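Local coordinates for protein Bd3460 (PDB 5CEC) that binds the predatory endopeptidase Bd3459 as an ankyrin-repeat immunity protein, probably shielding Bdellovibrio from its own enzyme during prey invasion, at residues 54-59 with 85-90. Residues are numbered along the deposited sequence; the frame is centred on the assembly and turned at random.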
loop_
_atom_site.group_PDB
_atom_site.type_symbol
_atom_site.label_atom_id
_atom_site.label_comp_id
_atom_site.label_asym_id
_atom_site.label_seq_id
_atom_site.Cartn_x
_atom_site.Cartn_y
_atom_site.Cartn_z
ATOM N N ILE B 54 -15.383 25.223 11.662
ATOM C CA ILE B 54 -14.251 25.246 10.758
ATOM C C ILE B 54 -14.662 25.676 9.362
ATOM O O ILE B 54 -15.587 25.120 8.757
ATOM C CB ILE B 54 -13.586 23.860 10.681
ATOM C CG1 ILE B 54 -13.172 23.403 12.085
ATOM C CG2 ILE B 54 -12.362 23.906 9.762
ATOM C CD1 ILE B 54 -12.770 21.950 12.196
ATOM N N ASP B 55 -13.936 26.660 8.860
ATOM C CA ASP B 55 -14.027 27.090 7.482
ATOM C C ASP B 55 -13.256 26.099 6.661
ATOM O O ASP B 55 -12.043 26.062 6.712
ATOM C CB ASP B 55 -13.433 28.497 7.365
ATOM C CG ASP B 55 -13.388 29.015 5.943
ATOM O OD1 ASP B 55 -13.833 28.333 4.978
ATOM O OD2 ASP B 55 -12.887 30.145 5.814
ATOM N N LEU B 56 -13.973 25.307 5.869
ATOM C CA LEU B 56 -13.343 24.237 5.108
ATOM C C LEU B 56 -12.470 24.750 3.987
ATOM O O LEU B 56 -11.725 23.961 3.427
ATOM C CB LEU B 56 -14.396 23.276 4.541
ATOM C CG LEU B 56 -15.222 22.508 5.578
ATOM C CD1 LEU B 56 -16.320 21.697 4.904
ATOM C CD2 LEU B 56 -14.377 21.598 6.449
ATOM N N ASN B 57 -12.583 26.039 3.627
ATOM C CA ASN B 57 -11.698 26.626 2.631
ATOM C C ASN B 57 -10.484 27.313 3.242
ATOM O O ASN B 57 -9.650 27.820 2.498
ATOM C CB ASN B 57 -12.487 27.600 1.745
ATOM C CG ASN B 57 -13.472 26.899 0.842
ATOM O OD1 ASN B 57 -13.250 25.756 0.404
ATOM N ND2 ASN B 57 -14.583 27.571 0.550
ATOM N N ALA B 58 -10.402 27.393 4.578
ATOM C CA ALA B 58 -9.212 27.976 5.201
ATOM C C ALA B 58 -7.964 27.117 4.954
ATOM O O ALA B 58 -8.011 25.874 4.977
ATOM C CB ALA B 58 -9.429 28.210 6.690
ATOM N N GLN B 59 -6.857 27.800 4.688
ATOM C CA GLN B 59 -5.609 27.139 4.363
ATOM C C GLN B 59 -4.610 27.273 5.504
ATOM O O GLN B 59 -4.553 28.306 6.190
ATOM C CB GLN B 59 -5.057 27.722 3.071
ATOM C CG GLN B 59 -5.861 27.300 1.855
ATOM C CD GLN B 59 -5.548 28.123 0.625
ATOM O OE1 GLN B 59 -6.077 29.230 0.436
ATOM N NE2 GLN B 59 -4.661 27.606 -0.208
ATOM N N LYS B 85 -20.172 19.227 1.140
ATOM C CA LYS B 85 -20.147 20.522 1.822
ATOM C C LYS B 85 -19.817 21.685 0.882
ATOM O O LYS B 85 -19.718 22.826 1.330
ATOM C CB LYS B 85 -19.150 20.496 2.983
ATOM C CG LYS B 85 -19.411 19.404 4.023
ATOM C CD LYS B 85 -20.752 19.594 4.731
ATOM C CE LYS B 85 -21.032 18.509 5.764
ATOM N NZ LYS B 85 -22.454 18.521 6.206
ATOM N N LYS B 86 -19.627 21.402 -0.406
ATOM C CA LYS B 86 -19.434 22.424 -1.454
ATOM C C LYS B 86 -18.152 23.228 -1.258
ATOM O O LYS B 86 -18.130 24.423 -1.515
ATOM C CB LYS B 86 -20.652 23.346 -1.582
ATOM C CG LYS B 86 -21.988 22.634 -1.608
ATOM C CD LYS B 86 -22.144 21.708 -2.798
ATOM C CE LYS B 86 -23.549 21.114 -2.854
ATOM N NZ LYS B 86 -24.546 22.032 -3.467
ATOM N N VAL B 87 -17.077 22.549 -0.850
ATOM C CA VAL B 87 -15.799 23.212 -0.693
ATOM C C VAL B 87 -15.267 23.714 -2.034
ATOM O O VAL B 87 -15.611 23.199 -3.117
ATOM C CB VAL B 87 -14.769 22.264 -0.042
ATOM C CG1 VAL B 87 -15.239 21.877 1.346
ATOM C CG2 VAL B 87 -14.438 21.062 -0.942
ATOM N N ASN B 88 -14.397 24.713 -1.980
ATOM C CA ASN B 88 -13.769 25.239 -3.187
ATOM C C ASN B 88 -12.728 24.250 -3.706
ATOM O O ASN B 88 -11.827 23.823 -2.974
ATOM C CB ASN B 88 -13.139 26.622 -2.947
ATOM C CG ASN B 88 -12.584 27.239 -4.253
ATOM O OD1 ASN B 88 -11.552 26.818 -4.722
ATOM N ND2 ASN B 88 -13.316 28.185 -4.878
ATOM N N LEU B 89 -12.837 23.892 -4.985
ATOM C CA LEU B 89 -11.968 22.879 -5.558
ATOM C C LEU B 89 -10.632 23.378 -6.026
ATOM O O LEU B 89 -9.730 22.569 -6.275
ATOM C CB LEU B 89 -12.660 22.159 -6.717
ATOM C CG LEU B 89 -14.034 21.514 -6.480
ATOM C CD1 LEU B 89 -14.515 20.760 -7.699
ATOM C CD2 LEU B 89 -13.991 20.593 -5.270
ATOM N N GLU B 90 -10.475 24.686 -6.138
ATOM C CA GLU B 90 -9.367 25.283 -6.879
ATOM C C GLU B 90 -8.324 26.011 -6.044
ATOM O O GLU B 90 -7.358 26.588 -6.598
ATOM C CB GLU B 90 -9.909 26.183 -7.978
ATOM C CG GLU B 90 -10.885 25.508 -8.916
ATOM C CD GLU B 90 -10.405 24.233 -9.555
ATOM O OE1 GLU B 90 -9.190 24.032 -9.751
ATOM O OE2 GLU B 90 -11.272 23.397 -9.877
HETATM O O HOH W 1 -11.402 23.683 -0.282
#
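Asn57 and Val87 bring the two loops closest, their CA atoms 6.3 Å apart, where a type I beta turn from Asp55 to Ala58 faces the chain leaving helix 76-84. Asn57 makes the direct polar link: its OD1 accepts the backbone N-H of Asn88 at 2.8 Å. The bond is nearly straight (164°), with the donor tilted 20° from the carbonyl plane. Chi1 of -69° sets CG opposite the carbonyl carbon and swings the amide across to the neighbouring loop. A water also donates to Asn57 OD1 and to Asn88 O, so this one oxygen serves the next loop both directly and through solvent. An amide suits the place, being short, uncharged and able to accept twice.

Beside this polar bridge, Leu56 supplies the apolar half. Its CB meets Val87 CG1 at 3.6 Å, while CD1 touches that methyl and, at 3.6 Å, Lys85 CB. Lys85 gives only the root of its side chain; the chain bends at chi2 and NZ hydrogen-bonds to Gln50 OE1. Leu56 also packs on Leu33 and Val49, and Val87 on Leu67, which ties the loops to helices 31-39, 42-49 and 66-72.

Each loop is shaped by its own Asx turn: Asp55 OD1 accepts from Asn57 N, and Asn88 OD1 from Glu90 N (2.8 Å). Between helix and loop, Lys86 takes positive phi in a Schellman motif. One loop further on, Glu90 OE2 likewise accepts Asn121 N; such side-chain-to-backbone bonds between loops following successive helix pairs are consistent with the stacked repeats of an ankyrin solenoid.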